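Local coordinates for probable sensor histidine kinase pdtas (Mycobacterium tuberculosis, PDB 2YKF), which probably senses nutrient deprivation through c-di-GMP and autophosphorylates on a histidine to start PdtaR/PdtaS signalling, the present chain being its GAF and PAS-like sensor region, at residues V21-A26 against V118-Q123; I184-D189 against A276-R281. All blocks are in the same frame, centred on the assembly; numbering follows the deposited sequence.

How the interactions relate
From the N terminus the chain enters helix 18-38, runs through three strands and helix 83-90, and comes back along strand 114-120, where interaction 1 closes a loop of 91 residues by laying the helix against the outermost strand of the GAF sheet in this chain. Strand 123-131 and helix 143-161 follow before the PAS-like region opens with strand 183-186. Interaction 2 then closes a loop of 86 residues by pairing that strand with 272-282 in the middle of a second antiparallel sheet. The loops lie in series, neither nested nor crossing. The contact centres stand 25 Å apart, on opposite sides of the chain's centre, and their nearest atoms about 13 Å, so each ties together its own module.

Interaction 1. Residues V21-A26 against V118-Q123; sequences VDHLHA and VRFGDQ
Helix 21-26 passes strand 118-120 at 142° with the axes 9.4 Å apart at closest, and H23 and F120 have the nearest CA atoms. H23 provides most of the helix's share of the contact. With CG anti to the backbone N (chi1 -174°), its imidazole reaches out to the strand, and F120 CD1 lies over one ring face, 3.6 Å from H23 CG. The two rings are inclined by 38°, an oblique pairing in which the two side chains run alongside with opposite headings. At the imidazole edge V118 CG1 comes to 4.0 Å from H23 NE2, and the same atom meets L24 CD2 at 4.1 Å, so one valine methyl touches two successive helix residues. A water in the plane of the imidazole lies doubtfully close to H23 NE2 (2.5 Å) and may bridge to R119 O (2.9 Å). R119 itself points away from the helix and hydrogen-bonds through NH1 to A160 O. L24 also packs on V125 and A126 of the neighbouring strand 123-131. Starting at F120, a type II' beta turn to Q123, with G121 at positive phi, connects the two strands as a hairpin. A helix packed on the edge hairpin of an antiparallel sheet of order 3-2-1-5-4 fits the GAF domain assigned to this region.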
ATOM      1  N   VAL A  21     -25.252   7.730  -7.103  1.00 36.65           N
ATOM      2  CA  VAL A  21     -24.561   7.997  -5.828  1.00 34.49           C
ATOM      3  C   VAL A  21     -23.735   6.753  -5.369  1.00 35.52           C
ATOM      4  O   VAL A  21     -22.542   6.871  -5.095  1.00 33.15           O
ATOM      5  CB  VAL A  21     -25.495   8.499  -4.748  1.00 36.45           C
ATOM      6  CG1 VAL A  21     -24.784   8.498  -3.379  1.00 34.39           C
ATOM      7  CG2 VAL A  21     -26.010   9.971  -5.096  1.00 35.77           C
ATOM      8  N   ASP A  22     -24.359   5.576  -5.353  1.00 34.58           N
ATOM      9  CA  ASP A  22     -23.633   4.298  -5.154  1.00 35.60           C
ATOM     10  C   ASP A  22     -22.431   4.085  -6.018  1.00 32.91           C
ATOM     11  O   ASP A  22     -21.402   3.641  -5.530  1.00 31.05           O
ATOM     12  CB  ASP A  22     -24.535   3.111  -5.479  1.00 37.39           C
ATOM     13  CG  ASP A  22     -25.535   2.867  -4.454  1.00 40.91           C
ATOM     14  OD1 ASP A  22     -25.400   3.433  -3.327  1.00 48.60           O
ATOM     15  OD2 ASP A  22     -26.446   2.037  -4.754  1.00 48.46           O
ATOM     16  N   HIS A  23     -22.586   4.312  -7.317  1.00 30.25           N
ATOM     17  CA  HIS A  23     -21.494   4.154  -8.213  1.00 29.17           C
ATOM     18  C   HIS A  23     -20.299   5.078  -7.849  1.00 29.40           C
ATOM     19  O   HIS A  23     -19.150   4.652  -7.933  1.00 27.20           O
ATOM     20  CB  HIS A  23     -21.945   4.435  -9.631  1.00 30.58           C
ATOM     21  CG  HIS A  23     -20.906   4.155 -10.670  1.00 29.59           C
ATOM     22  ND1 HIS A  23     -20.507   2.878 -11.000  1.00 32.23           N
ATOM     23  CD2 HIS A  23     -20.216   4.988 -11.486  1.00 29.14           C
ATOM     24  CE1 HIS A  23     -19.632   2.935 -11.988  1.00 34.36           C
ATOM     25  NE2 HIS A  23     -19.452   4.212 -12.313  1.00 29.53           N
ATOM     26  N   LEU A  24     -20.565   6.333  -7.469  1.00 28.50           N
ATOM     27  CA  LEU A  24     -19.447   7.197  -7.116  1.00 29.17           C
ATOM     28  C   LEU A  24     -18.805   6.718  -5.840  1.00 27.54           C
ATOM     29  O   LEU A  24     -17.582   6.798  -5.709  1.00 26.16           O
ATOM     30  CB  LEU A  24     -19.828   8.695  -7.006  1.00 29.54           C
ATOM     31  CG  LEU A  24     -20.265   9.272  -8.381  1.00 28.26           C
ATOM     32  CD1 LEU A  24     -20.624  10.730  -8.221  1.00 28.77           C
ATOM     33  CD2 LEU A  24     -19.190   9.139  -9.397  1.00 27.07           C
ATOM     34  N   HIS A  25     -19.605   6.256  -4.884  1.00 27.42           N
ATOM     35  CA  HIS A  25     -19.028   5.686  -3.648  1.00 29.56           C
ATOM     36  C   HIS A  25     -18.075   4.512  -3.994  1.00 29.16           C
ATOM     37  O   HIS A  25     -16.975   4.403  -3.450  1.00 27.94           O
ATOM     38  CB  HIS A  25     -20.109   5.157  -2.705  1.00 30.37           C
ATOM     39  CG  HIS A  25     -20.769   6.216  -1.884  1.00 34.66           C
ATOM     40  ND1 HIS A  25     -20.224   6.703  -0.712  1.00 33.66           N
ATOM     41  CD2 HIS A  25     -21.982   6.825  -2.012  1.00 37.19           C
ATOM     42  CE1 HIS A  25     -21.058   7.581  -0.161  1.00 36.70           C
ATOM     43  NE2 HIS A  25     -22.129   7.676  -0.933  1.00 40.99           N
ATOM     44  N   ALA A  26     -18.531   3.652  -4.880  1.00 29.78           N
ATOM     45  CA  ALA A  26     -17.703   2.529  -5.428  1.00 28.97           C
ATOM     46  C   ALA A  26     -16.419   2.999  -6.117  1.00 27.34           C
ATOM     47  O   ALA A  26     -15.334   2.416  -5.917  1.00 25.29           O
ATOM     48  CB  ALA A  26     -18.578   1.656  -6.406  1.00 29.25           C
ATOM     49  N   VAL A 118     -16.538   9.964 -15.665  1.00 28.93           N
ATOM     50  CA  VAL A 118     -17.013   8.771 -15.043  1.00 30.97           C
ATOM     51  C   VAL A 118     -18.465   8.672 -15.503  1.00 32.78           C
ATOM     52  O   VAL A 118     -19.248   9.573 -15.194  1.00 33.40           O
ATOM     53  CB  VAL A 118     -16.987   8.919 -13.520  1.00 30.44           C
ATOM     54  CG1 VAL A 118     -17.572   7.673 -12.828  1.00 33.05           C
ATOM     55  CG2 VAL A 118     -15.534   9.168 -13.013  1.00 30.21           C
ATOM     56  N   ARG A 119     -18.803   7.607 -16.235  1.00 33.59           N
ATOM     57  CA  ARG A 119     -20.197   7.351 -16.683  1.00 35.93           C
ATOM     58  C   ARG A 119     -20.914   6.348 -15.828  1.00 37.38           C
ATOM     59  O   ARG A 119     -20.278   5.365 -15.257  1.00 34.94           O
ATOM     60  CB  ARG A 119     -20.252   6.888 -18.123  1.00 36.27           C
ATOM     61  CG  ARG A 119     -20.516   8.019 -19.041  1.00 42.50           C
ATOM     62  CD  ARG A 119     -20.675   7.617 -20.547  1.00 45.22           C
ATOM     63  NE  ARG A 119     -20.397   8.824 -21.356  1.00 49.64           N
ATOM     64  CZ  ARG A 119     -19.180   9.266 -21.711  1.00 51.80           C
ATOM     65  NH1 ARG A 119     -18.075   8.601 -21.367  1.00 54.60           N
ATOM     66  NH2 ARG A 119     -19.049  10.387 -22.423  1.00 51.88           N
ATOM     67  N   PHE A 120     -22.215   6.625 -15.662  1.00 36.54           N
ATOM     68  CA  PHE A 120     -23.140   5.709 -15.081  1.00 39.15           C
ATOM     69  C   PHE A 120     -24.520   5.844 -15.761  1.00 40.99           C
ATOM     70  O   PHE A 120     -25.071   6.946 -15.897  1.00 40.35           O
ATOM     71  CB  PHE A 120     -23.318   5.966 -13.594  1.00 38.96           C
ATOM     72  CG  PHE A 120     -24.277   5.010 -12.951  1.00 41.43           C
ATOM     73  CD1 PHE A 120     -23.858   3.716 -12.610  1.00 44.31           C
ATOM     74  CD2 PHE A 120     -25.610   5.350 -12.783  1.00 43.33           C
ATOM     75  CE1 PHE A 120     -24.756   2.807 -12.037  1.00 44.59           C
ATOM     76  CE2 PHE A 120     -26.514   4.440 -12.216  1.00 45.91           C
ATOM     77  CZ  PHE A 120     -26.068   3.166 -11.853  1.00 45.56           C
ATOM     78  N   GLY A 121     -25.109   4.711 -16.099  1.00 44.63           N
ATOM     79  CA  GLY A 121     -26.202   4.705 -17.058  1.00 48.39           C
ATOM     80  C   GLY A 121     -25.408   5.163 -18.263  1.00 50.67           C
ATOM     81  O   GLY A 121     -24.256   4.680 -18.485  1.00 51.86           O
ATOM     82  N   ASP A 122     -25.947   6.151 -18.959  1.00 51.46           N
ATOM     83  CA  ASP A 122     -25.202   6.847 -19.998  1.00 52.87           C
ATOM     84  C   ASP A 122     -25.004   8.338 -19.733  1.00 51.54           C
ATOM     85  O   ASP A 122     -24.832   9.113 -20.682  1.00 52.18           O
ATOM     86  CB  ASP A 122     -25.857   6.633 -21.365  1.00 54.13           C
ATOM     87  CG  ASP A 122     -24.943   5.898 -22.328  1.00 57.80           C
ATOM     88  OD1 ASP A 122     -23.993   6.534 -22.848  1.00 61.58           O
ATOM     89  OD2 ASP A 122     -25.150   4.676 -22.548  1.00 63.59           O
ATOM     90  N   GLN A 123     -25.065   8.752 -18.463  1.00 49.26           N
ATOM     91  CA  GLN A 123     -24.726  10.124 -18.153  1.00 47.19           C
ATOM     92  C   GLN A 123     -23.306  10.244 -17.528  1.00 44.26           C
ATOM     93  O   GLN A 123     -22.821   9.327 -16.853  1.00 43.12           O
ATOM     94  CB  GLN A 123     -25.860  10.874 -17.380  1.00 47.91           C
ATOM     95  CG  GLN A 123     -26.301  10.299 -16.034  1.00 53.81           C
ATOM     96  CD  GLN A 123     -26.850  11.364 -15.017  1.00 60.47           C
ATOM     97  OE1 GLN A 123     -26.758  12.595 -15.241  1.00 62.47           O
ATOM     98  NE2 GLN A 123     -27.387  10.874 -13.874  1.00 59.02           N
TER
HETATM   99  O   HOH W   1     -17.809   4.201 -14.199  1.00 36.98           O

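Interaction 2. Residues I184-D189 against A276-R281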
ATOM      1  N   ILE A 184       0.234  -8.405 -12.209  1.00 25.81           N
ATOM      2  CA  ILE A 184       0.352  -9.311 -13.400  1.00 27.46           C
ATOM      3  C   ILE A 184      -0.650  -8.841 -14.463  1.00 27.50           C
ATOM      4  O   ILE A 184      -1.803  -8.550 -14.124  1.00 27.08           O
ATOM      5  CB  ILE A 184      -0.057 -10.736 -13.016  1.00 29.43           C
ATOM      6  CG1 ILE A 184       1.060 -11.410 -12.210  1.00 30.20           C
ATOM      7  CG2 ILE A 184      -0.320 -11.644 -14.260  1.00 31.06           C
ATOM      8  CD1 ILE A 184       0.638 -12.668 -11.430  1.00 33.41           C
ATOM      9  N   ARG A 185      -0.210  -8.703 -15.718  1.00 27.39           N
ATOM     10  CA  ARG A 185      -1.132  -8.389 -16.794  0.50 28.81           C
ATOM     11  C   ARG A 185      -1.315  -9.664 -17.619  1.00 27.79           C
ATOM     12  O   ARG A 185      -0.329 -10.273 -18.040  1.00 28.09           O
ATOM     13  CB  ARG A 185      -0.621  -7.222 -17.639  0.50 28.33           C
ATOM     14  CG  ARG A 185      -1.499  -6.871 -18.835  0.50 32.98           C
ATOM     15  CD  ARG A 185      -2.827  -6.321 -18.401  0.50 38.79           C
ATOM     16  NE  ARG A 185      -3.887  -6.770 -19.303  0.50 46.66           N
ATOM     17  CZ  ARG A 185      -4.203  -6.176 -20.447  0.50 48.36           C
ATOM     18  NH1 ARG A 185      -3.557  -5.083 -20.831  0.50 50.29           N
ATOM     19  NH2 ARG A 185      -5.184  -6.659 -21.195  0.50 47.88           N
ATOM     20  N   LEU A 186      -2.581 -10.082 -17.798  1.00 29.24           N
ATOM     21  CA  LEU A 186      -2.865 -11.266 -18.657  1.00 31.35           C
ATOM     22  C   LEU A 186      -3.460 -10.775 -19.977  1.00 32.21           C
ATOM     23  O   LEU A 186      -4.255  -9.879 -19.973  1.00 32.64           O
ATOM     24  CB  LEU A 186      -3.916 -12.182 -18.029  1.00 31.41           C
ATOM     25  CG  LEU A 186      -3.668 -12.884 -16.720  1.00 33.45           C
ATOM     26  CD1 LEU A 186      -4.743 -14.009 -16.577  1.00 30.92           C
ATOM     27  CD2 LEU A 186      -2.248 -13.463 -16.747  1.00 32.91           C
ATOM     28  N   ASP A 187      -3.069 -11.374 -21.085  1.00 34.51           N
ATOM     29  CA  ASP A 187      -3.686 -11.061 -22.353  1.00 37.18           C
ATOM     30  C   ASP A 187      -4.972 -11.870 -22.508  1.00 36.99           C
ATOM     31  O   ASP A 187      -5.315 -12.670 -21.619  1.00 34.80           O
ATOM     32  CB  ASP A 187      -2.696 -11.343 -23.496  1.00 37.86           C
ATOM     33  CG  ASP A 187      -2.498 -12.831 -23.751  1.00 41.49           C
ATOM     34  OD1 ASP A 187      -3.302 -13.689 -23.234  1.00 41.22           O
ATOM     35  OD2 ASP A 187      -1.551 -13.132 -24.501  1.00 44.08           O
ATOM     36  N   VAL A 188      -5.683 -11.688 -23.643  1.00 38.32           N
ATOM     37  CA  VAL A 188      -6.982 -12.370 -23.872  1.00 39.70           C
ATOM     38  C   VAL A 188      -6.943 -13.872 -23.738  1.00 40.56           C
ATOM     39  O   VAL A 188      -7.929 -14.469 -23.390  1.00 41.76           O
ATOM     40  CB  VAL A 188      -7.648 -12.035 -25.257  1.00 41.91           C
ATOM     41  CG1 VAL A 188      -8.286 -10.665 -25.215  1.00 40.92           C
ATOM     42  CG2 VAL A 188      -6.621 -12.197 -26.444  1.00 40.45           C
ATOM     43  N   ASP A 189      -5.817 -14.491 -24.019  1.00 40.31           N
ATOM     44  CA  ASP A 189      -5.725 -15.957 -23.901  1.00 42.13           C
ATOM     45  C   ASP A 189      -5.291 -16.425 -22.517  1.00 40.57           C
ATOM     46  O   ASP A 189      -5.071 -17.596 -22.328  1.00 40.68           O
ATOM     47  CB  ASP A 189      -4.723 -16.522 -24.912  1.00 42.90           C
ATOM     48  CG  ASP A 189      -5.118 -16.217 -26.355  1.00 50.46           C
ATOM     49  OD1 ASP A 189      -6.351 -16.185 -26.640  1.00 51.28           O
ATOM     50  OD2 ASP A 189      -4.195 -15.982 -27.179  1.00 57.01           O
ATOM     51  N   ALA A 276      -6.913  -9.194 -18.476  1.00 28.70           N
ATOM     52  CA  ALA A 276      -7.162  -9.019 -17.060  1.00 27.17           C
ATOM     53  C   ALA A 276      -5.929  -8.513 -16.317  1.00 27.90           C
ATOM     54  O   ALA A 276      -4.804  -8.678 -16.770  1.00 26.24           O
ATOM     55  CB  ALA A 276      -7.672 -10.345 -16.383  1.00 28.04           C
ATOM     56  N   ALA A 277      -6.174  -7.866 -15.177  1.00 28.15           N
ATOM     57  CA  ALA A 277      -5.066  -7.497 -14.256  1.00 28.73           C
ATOM     58  C   ALA A 277      -5.283  -8.407 -13.070  1.00 29.19           C
ATOM     59  O   ALA A 277      -6.432  -8.743 -12.743  1.00 30.37           O
ATOM     60  CB  ALA A 277      -5.143  -5.992 -13.843  1.00 27.18           C
ATOM     61  N   ILE A 278      -4.183  -8.841 -12.458  1.00 27.97           N
ATOM     62  CA  ILE A 278      -4.233  -9.591 -11.260  1.00 26.89           C
ATOM     63  C   ILE A 278      -3.271  -8.943 -10.285  1.00 25.74           C
ATOM     64  O   ILE A 278      -2.069  -8.764 -10.578  1.00 25.89           O
ATOM     65  CB  ILE A 278      -3.872 -11.091 -11.502  1.00 28.41           C
ATOM     66  CG1 ILE A 278      -4.911 -11.705 -12.490  1.00 34.87           C
ATOM     67  CG2 ILE A 278      -3.812 -11.917 -10.177  1.00 27.58           C
ATOM     68  CD1 ILE A 278      -4.698 -13.130 -12.754  1.00 42.24           C
ATOM     69  N   LEU A 279      -3.776  -8.657  -9.099  1.00 24.09           N
ATOM     70  CA  LEU A 279      -2.874  -8.155  -8.029  1.00 26.04           C
ATOM     71  C   LEU A 279      -2.635  -9.284  -7.057  1.00 26.64           C
ATOM     72  O   LEU A 279      -3.519 -10.103  -6.811  1.00 27.65           O
ATOM     73  CB  LEU A 279      -3.505  -6.988  -7.308  1.00 26.15           C
ATOM     74  CG  LEU A 279      -4.140  -5.949  -8.249  1.00 29.14           C
ATOM     75  CD1 LEU A 279      -4.822  -4.951  -7.324  1.00 30.00           C
ATOM     76  CD2 LEU A 279      -3.070  -5.292  -9.048  1.00 31.67           C
ATOM     77  N   ILE A 280      -1.408  -9.394  -6.587  1.00 27.11           N
ATOM     78  CA  ILE A 280      -1.057 -10.489  -5.668  1.00 25.68           C
ATOM     79  C   ILE A 280      -0.249  -9.971  -4.511  1.00 24.68           C
ATOM     80  O   ILE A 280       0.559  -9.087  -4.670  1.00 23.07           O
ATOM     81  CB  ILE A 280      -0.347 -11.653  -6.406  1.00 27.04           C
ATOM     82  CG1 ILE A 280       0.013 -12.811  -5.443  1.00 26.69           C
ATOM     83  CG2 ILE A 280       0.881 -11.184  -7.163  1.00 27.26           C
ATOM     84  CD1 ILE A 280       0.658 -14.011  -6.219  1.00 28.07           C
ATOM     85  N   ARG A 281      -0.522 -10.487  -3.305  1.00 24.41           N
ATOM     86  CA  ARG A 281       0.276 -10.055  -2.170  1.00 23.35           C
ATOM     87  C   ARG A 281       0.684 -11.324  -1.420  1.00 24.76           C
ATOM     88  O   ARG A 281      -0.183 -12.092  -1.044  1.00 26.09           O
ATOM     89  CB  ARG A 281      -0.551  -9.200  -1.213  1.00 22.81           C
ATOM     90  CG  ARG A 281       0.347  -8.721  -0.042  1.00 24.88           C
ATOM     91  CD  ARG A 281      -0.356  -7.906   1.061  1.00 28.75           C
ATOM     92  NE  ARG A 281       0.746  -7.359   1.872  1.00 36.38           N
ATOM     93  CZ  ARG A 281       0.635  -6.849   3.113  1.00 41.28           C
ATOM     94  NH1 ARG A 281      -0.573  -6.725   3.698  1.00 35.07           N
ATOM     95  NH2 ARG A 281       1.743  -6.370   3.719  1.00 40.73           N
TER
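I184 and I278 form an antiparallel hydrogen-bonded pair whose backbones exchange two bonds, I184 N to I278 O at 2.8 Å and I278 N to I184 O at 2.9 Å, both with the donor in the carbonyl plane. One step along, R185 faces A277 as a non-hydrogen-bonded pair; then L186 and A276 repeat the reciprocal pair of hydrogen bonds. There L186 N to A276 O is nearly straight (172°), whereas the return donor, A276 N, is tilted 32° from the plane of the L186 carbonyl. The side chains of I184, L186, A276 and I278 share one tightly packed sheet face. I184 CB meets I278 CB at 4.1 Å, while L186 CD1 meets I278 CD1 at 3.9 Å where the two side chains pass at a slant. Y203 of helix 197-205 covers I184, and L217 of helix 217-221 covers L186 and I278. A central strand pair in a five-stranded antiparallel sheet of order 2-1-5-4-3, with helices packed on one face, is the PAS fold, matching the PAS-like prediction. On the other face, beside A277, the contact is looser and partly exposed. R185 leaves with CG anti to its N (chi1 177°) and bends at chi2 and chi3; in the conformer described, NE is turned back toward the strand, with A276 O at the guanidinium edge. The weak bonds from R185 NE to A276 O (3.3 Å) and L186 O (3.2 Å), like the long, weak ion pair of NH1 with D154, rest on that conformer and are tentative. Past L186 the strand ends, and D187 OD1 hydrogen-bonds V191 N.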